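Local structure of ATP-dependent RNA helicase HrpB (Escherichia coli, 6EUD) at residues I718-H723 / P728-R733; L755-P760 / R769-F774. The protein hydrolyses ATP to ADP and phosphate as a bacterial DExH-box enzyme of the DEAH/RHA helicase group and binds single-stranded RNA. All blocks are in the same frame, centred on the assembly; numbering follows the deposited sequence.

Contact 1: residues I718-H723 / P728-R733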
loop_
_atom_site.group_PDB
_atom_site.type_symbol
_atom_site.label_atom_id
_atom_site.label_comp_id
_atom_site.label_asym_id
_atom_site.label_seq_id
_atom_site.Cartn_x
_atom_site.Cartn_y
_atom_site.Cartn_z
ATOM N N ILE A 718 39.072 -30.485 18.531
ATOM C CA ILE A 718 39.388 -29.060 18.481
ATOM C C ILE A 718 38.112 -28.225 18.237
ATOM O O ILE A 718 37.296 -28.550 17.360
ATOM C CB ILE A 718 40.428 -28.739 17.385
ATOM C CG1 ILE A 718 41.620 -29.708 17.435
ATOM C CG2 ILE A 718 40.894 -27.299 17.499
ATOM C CD1 ILE A 718 42.321 -29.773 18.781
ATOM N N ALA A 719 37.950 -27.160 19.021
ATOM C CA ALA A 719 36.776 -26.299 18.944
ATOM C C ALA A 719 36.734 -25.544 17.628
ATOM O O ALA A 719 37.731 -24.969 17.202
ATOM C CB ALA A 719 36.762 -25.316 20.103
ATOM N N ILE A 720 35.578 -25.556 16.980
ATOM C CA ILE A 720 35.359 -24.713 15.824
ATOM C C ILE A 720 34.827 -23.349 16.286
ATOM O O ILE A 720 33.955 -23.281 17.146
ATOM C CB ILE A 720 34.380 -25.374 14.856
ATOM C CG1 ILE A 720 34.973 -26.686 14.314
ATOM C CG2 ILE A 720 33.993 -24.417 13.747
ATOM C CD1 ILE A 720 34.074 -27.389 13.288
ATOM N N ARG A 721 35.366 -22.273 15.730
ATOM C CA ARG A 721 34.985 -20.928 16.126
ATOM C C ARG A 721 34.050 -20.347 15.071
ATOM O O ARG A 721 34.469 -19.987 13.963
ATOM C CB ARG A 721 36.238 -20.046 16.312
ATOM C CG ARG A 721 36.009 -18.701 17.028
ATOM C CD ARG A 721 36.945 -17.593 16.479
ATOM N NE ARG A 721 38.311 -18.088 16.364
ATOM C CZ ARG A 721 39.181 -17.722 15.429
ATOM N NH1 ARG A 721 38.854 -16.840 14.491
ATOM N NH2 ARG A 721 40.388 -18.261 15.432
ATOM N N TYR A 722 32.767 -20.284 15.392
ATOM C CA TYR A 722 31.824 -19.744 14.428
ATOM C C TYR A 722 31.728 -18.239 14.573
ATOM O O TYR A 722 32.084 -17.662 15.605
ATOM C CB TYR A 722 30.446 -20.382 14.592
ATOM C CG TYR A 722 30.429 -21.853 14.256
ATOM C CD1 TYR A 722 30.146 -22.289 12.970
ATOM C CD2 TYR A 722 30.736 -22.807 15.225
ATOM C CE1 TYR A 722 30.144 -23.641 12.668
ATOM C CE2 TYR A 722 30.723 -24.144 14.936
ATOM C CZ TYR A 722 30.429 -24.553 13.659
ATOM O OH TYR A 722 30.430 -25.882 13.372
ATOM N N HIS A 723 31.243 -17.617 13.513
ATOM C CA HIS A 723 31.152 -16.184 13.430
ATOM C C HIS A 723 29.974 -15.837 12.522
ATOM O O HIS A 723 29.640 -16.608 11.609
ATOM C CB HIS A 723 32.459 -15.604 12.903
ATOM C CG HIS A 723 32.541 -14.118 13.001
ATOM N ND1 HIS A 723 31.971 -13.280 12.065
ATOM C CD2 HIS A 723 33.123 -13.313 13.923
ATOM C CE1 HIS A 723 32.200 -12.024 12.407
ATOM N NE2 HIS A 723 32.898 -12.016 13.526
ATOM N N PRO A 728 33.967 -20.267 9.395
ATOM C CA PRO A 728 34.254 -21.001 10.631
ATOM C C PRO A 728 35.743 -21.342 10.718
ATOM O O PRO A 728 36.347 -21.786 9.722
ATOM C CB PRO A 728 33.386 -22.256 10.507
ATOM C CG PRO A 728 33.192 -22.425 9.019
ATOM C CD PRO A 728 33.174 -21.055 8.436
ATOM N N ALA A 729 36.337 -21.115 11.886
ATOM C CA ALA A 729 37.780 -21.268 12.007
ATOM C C ALA A 729 38.161 -22.400 12.955
ATOM O O ALA A 729 37.436 -22.747 13.886
ATOM C CB ALA A 729 38.413 -19.966 12.457
ATOM N N LEU A 730 39.322 -22.971 12.717
ATOM C CA LEU A 730 39.801 -24.048 13.557
ATOM C C LEU A 730 41.274 -23.841 13.888
ATOM O O LEU A 730 42.137 -23.996 13.017
ATOM C CB LEU A 730 39.599 -25.385 12.852
ATOM C CG LEU A 730 39.897 -26.619 13.687
ATOM C CD1 LEU A 730 38.620 -27.162 14.312
ATOM C CD2 LEU A 730 40.564 -27.635 12.820
ATOM N N ALA A 731 41.558 -23.489 15.141
ATOM C CA ALA A 731 42.928 -23.276 15.588
ATOM C C ALA A 731 43.517 -24.594 16.044
ATOM O O ALA A 731 43.067 -25.169 17.034
ATOM C CB ALA A 731 42.972 -22.254 16.692
ATOM N N VAL A 732 44.511 -25.084 15.312
ATOM C CA VAL A 732 45.039 -26.428 15.559
ATOM C C VAL A 732 46.535 -26.498 15.286
ATOM O O VAL A 732 47.020 -25.909 14.322
ATOM C CB VAL A 732 44.317 -27.496 14.680
ATOM C CG1 VAL A 732 44.463 -27.163 13.200
ATOM C CG2 VAL A 732 44.849 -28.884 14.956
ATOM N N ARG A 733 47.272 -27.214 16.126
ATOM C CA ARG A 733 48.690 -27.425 15.852
ATOM C C ARG A 733 48.844 -28.193 14.540
ATOM O O ARG A 733 48.194 -29.211 14.315
ATOM C CB ARG A 733 49.366 -28.169 17.001
ATOM C CG ARG A 733 49.373 -27.400 18.310
ATOM C CD ARG A 733 49.922 -28.250 19.445
ATOM N NE ARG A 733 49.098 -29.433 19.656
ATOM C CZ ARG A 733 49.410 -30.431 20.473
ATOM N NH1 ARG A 733 50.536 -30.394 21.176
ATOM N NH2 ARG A 733 48.587 -31.462 20.592
#

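Contact 2: residues L755-P760 / R769-F774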
loop_
_atom_site.group_PDB
_atom_site.type_symbol
_atom_site.label_atom_id
_atom_site.label_comp_id
_atom_site.label_asym_id
_atom_site.label_seq_id
_atom_site.Cartn_x
_atom_site.Cartn_y
_atom_site.Cartn_z
ATOM N N LEU A 755 41.732 -23.104 8.611
ATOM C CA LEU A 755 42.671 -23.713 9.548
ATOM C C LEU A 755 43.691 -22.695 10.005
ATOM O O LEU A 755 44.423 -22.110 9.203
ATOM C CB LEU A 755 43.402 -24.900 8.916
ATOM C CG LEU A 755 42.587 -26.055 8.344
ATOM C CD1 LEU A 755 43.524 -27.171 7.870
ATOM C CD2 LEU A 755 41.628 -26.551 9.412
ATOM N N GLU A 756 43.738 -22.473 11.304
ATOM C CA GLU A 756 44.797 -21.657 11.851
ATOM C C GLU A 756 45.876 -22.589 12.374
ATOM O O GLU A 756 45.832 -23.066 13.505
ATOM C CB GLU A 756 44.230 -20.722 12.906
ATOM C CG GLU A 756 43.231 -19.717 12.279
ATOM C CD GLU A 756 42.365 -18.984 13.309
ATOM O OE1 GLU A 756 41.911 -19.613 14.290
ATOM O OE2 GLU A 756 42.150 -17.764 13.152
ATOM N N LEU A 757 46.829 -22.875 11.499
ATOM C CA LEU A 757 47.857 -23.866 11.757
ATOM C C LEU A 757 48.933 -23.315 12.668
ATOM O O LEU A 757 49.552 -22.297 12.376
ATOM C CB LEU A 757 48.462 -24.353 10.444
ATOM C CG LEU A 757 47.454 -25.084 9.558
ATOM C CD1 LEU A 757 48.076 -25.586 8.259
ATOM C CD2 LEU A 757 46.866 -26.239 10.348
ATOM N N LEU A 758 49.151 -24.005 13.777
ATOM C CA LEU A 758 50.005 -23.504 14.840
ATOM C C LEU A 758 51.228 -24.386 15.012
ATOM O O LEU A 758 51.252 -25.529 14.557
ATOM C CB LEU A 758 49.215 -23.425 16.149
ATOM C CG LEU A 758 47.818 -22.795 16.067
ATOM C CD1 LEU A 758 47.010 -23.138 17.312
ATOM C CD2 LEU A 758 47.855 -21.280 15.885
ATOM N N SER A 759 52.244 -23.834 15.659
ATOM C CA SER A 759 53.425 -24.578 16.084
ATOM C C SER A 759 53.172 -25.324 17.409
ATOM O O SER A 759 52.139 -25.111 18.042
ATOM C CB SER A 759 54.585 -23.597 16.226
ATOM O OG SER A 759 54.403 -22.819 17.399
ATOM N N PRO A 760 54.113 -26.190 17.845
ATOM C CA PRO A 760 53.994 -26.823 19.165
ATOM C C PRO A 760 53.727 -25.858 20.296
ATOM O O PRO A 760 53.116 -26.240 21.288
ATOM C CB PRO A 760 55.363 -27.461 19.358
ATOM C CG PRO A 760 55.765 -27.845 17.990
ATOM C CD PRO A 760 55.267 -26.735 17.106
ATOM N N ARG A 769 42.558 -22.360 4.119
ATOM C CA ARG A 769 41.403 -23.230 4.018
ATOM C C ARG A 769 41.572 -24.091 2.786
ATOM O O ARG A 769 40.628 -24.720 2.321
ATOM C CB ARG A 769 40.093 -22.438 3.976
ATOM C CG ARG A 769 39.922 -21.547 2.789
ATOM C CD ARG A 769 38.546 -20.932 2.814
ATOM N NE ARG A 769 38.357 -20.027 1.683
ATOM C CZ ARG A 769 37.205 -19.439 1.397
ATOM N NH1 ARG A 769 36.144 -19.670 2.165
ATOM N NH2 ARG A 769 37.115 -18.636 0.353
ATOM N N ASP A 770 42.798 -24.109 2.271
ATOM C CA ASP A 770 43.176 -25.015 1.200
ATOM C C ASP A 770 44.364 -25.840 1.686
ATOM O O ASP A 770 45.488 -25.671 1.194
ATOM C CB ASP A 770 43.539 -24.256 -0.081
ATOM C CG ASP A 770 42.476 -23.250 -0.496
ATOM O OD1 ASP A 770 41.560 -23.629 -1.253
ATOM O OD2 ASP A 770 42.568 -22.070 -0.098
ATOM N N LEU A 771 44.116 -26.713 2.661
ATOM C CA LEU A 771 45.167 -27.512 3.281
ATOM C C LEU A 771 46.026 -28.239 2.254
ATOM O O LEU A 771 47.249 -28.289 2.405
ATOM C CB LEU A 771 44.571 -28.518 4.268
ATOM C CG LEU A 771 45.501 -29.530 4.942
ATOM C CD1 LEU A 771 46.576 -28.869 5.817
ATOM C CD2 LEU A 771 44.657 -30.506 5.752
ATOM N N SER A 772 45.393 -28.773 1.208
ATOM C CA SER A 772 46.101 -29.458 0.123
ATOM C C SER A 772 47.138 -28.561 -0.562
ATOM O O SER A 772 48.257 -28.994 -0.835
ATOM C CB SER A 772 45.104 -29.981 -0.906
ATOM O OG SER A 772 45.763 -30.750 -1.890
ATOM N N ASP A 773 46.771 -27.311 -0.829
ATOM C CA ASP A 773 47.721 -26.337 -1.367
ATOM C C ASP A 773 48.850 -26.039 -0.391
ATOM O O ASP A 773 49.967 -25.720 -0.793
ATOM C CB ASP A 773 47.025 -25.022 -1.721
ATOM C CG ASP A 773 46.190 -25.129 -2.964
ATOM O OD1 ASP A 773 46.345 -26.137 -3.686
ATOM O OD2 ASP A 773 45.387 -24.204 -3.223
ATOM N N PHE A 774 48.554 -26.111 0.900
ATOM C CA PHE A 774 49.550 -25.755 1.892
ATOM C C PHE A 774 50.672 -26.797 1.956
ATOM O O PHE A 774 51.856 -26.449 1.926
ATOM C CB PHE A 774 48.917 -25.588 3.267
ATOM C CG PHE A 774 49.919 -25.424 4.349
ATOM C CD1 PHE A 774 50.627 -24.235 4.482
ATOM C CD2 PHE A 774 50.197 -26.472 5.214
ATOM C CE1 PHE A 774 51.589 -24.088 5.485
ATOM C CE2 PHE A 774 51.151 -26.338 6.211
ATOM C CZ PHE A 774 51.849 -25.141 6.347
#

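Contact 1: residues I718-H723 / P728-R733
Arg721 sends CG anti to its backbone N (chi1 -167°) and then bends at chi2 and chi3, which lays its guanidinium group over the methyl of Ala729. Arg721 NH1 lies 3.8 Å from Ala729 CB, and the methyl sits above one face of the group, toward its rim. The backbones of the same two residues form an antiparallel hydrogen-bonded pair. Arg721 N gives a nearly straight bond of 2.8 Å to Ala729 O, lying in the carbonyl plane. Ala729 N returns one of 3.0 Å to Arg721 O, with the donor tilted from that plane. This pair ties together the beta hairpin of strands 717-721 and 729-733 in the C-terminal region.

The other face of the hairpin is apolar. Leu730 also has CG anti to its N, and its CD1 reaches 3.7 Å from Ile720 CG1 and 3.9 Å from Ile718 CB. Ile720 CG2 lies alongside the Pro728 ring, 3.9 Å from Pro728 CB. Pro728 CB also meets Tyr722 CD1 obliquely, at 4.1 Å. The Tyr722 hydroxyl bonds to Pro707 O, and helix 631-646 packs against Tyr722 and Pro728.

Arg721 NH2 pairs with Glu756 of strand 751-758, modelled unusually close, so its exact geometry is doubtful. One face of the hairpin thus carries Arg721 over Ala729, flat apolar packing beside a paired charge; the other, with Ile720 and Leu730, is largely apolar.

Contact 2: residues L755-P760 / R769-F774
Leu757 reaches from strand 751-758 toward the helix that begins at Leu771. Its CB points to that helix. CG is anti to the carbonyl carbon, and CD1 extends anti to CA (chi2 -179°), which carries the branch outward. At the tip, CD1 does the touching. It sits over one face of the Phe774 ring, 4.1 Å from the centroid and 24° off the ring normal, as a CH-pi contact. The methyl is displaced toward the CD2-CE2 side of the ring, with Phe774 CD2 and CE2 both 3.8 Å from Leu757 CD1. The same methyl also borders Leu771 CD1, more loosely, at 4.4 Å. The two side chains come from opposite directions, Leu757 from the strand and Phe774 from the helix.

The two segments are joined through strand 764-768, which pairs antiparallel with strand 751-758. The chain thus makes a beta hairpin and then turns into helix 771-776, whose first turn sets Leu771 and Phe774 against Leu755 and Leu757. Asp770 occupies the N-cap position, but its side chain makes no capping bond. Separately, Leu771 N bonds to Asn743 OD1.

Two residues earlier on the strand, Leu755 makes the second apolar contact. Its CD1 lies 4.0 Å from Leu771 CB, and the two chains cross obliquely. Leu771 has its CG anti to the backbone N (chi1 175°), which helps place CD1 and CD2 each 4.1 Å from Leu755 CD1. Phe774 also touches Val782 of helix 779-789, while Leu755 and Leu757 rest on Leu730 and Val732 of the neighbouring strand.

In the fold
Both contacts use one mixed sheet of the C-terminal region, where strands 729-733 and 751-758 run parallel as neighbours. Contact 1 joins two strands within the sheet. Contact 2 packs a helix against it. Contact 2 is wholly buried; contact 1 is mostly so, with Arg721 at the surface. Backbone bonds and apolar packing share the work in contact 1, whereas contact 2 is wholly apolar. Glu756, on the strand of contact 2 but outside its packing, reaches contact 1: its N probably bonds to Leu730 O, joining strands 729-733 and 751-758. Both contacts lie away from the predicted ATP-binding residues and the DEFH box.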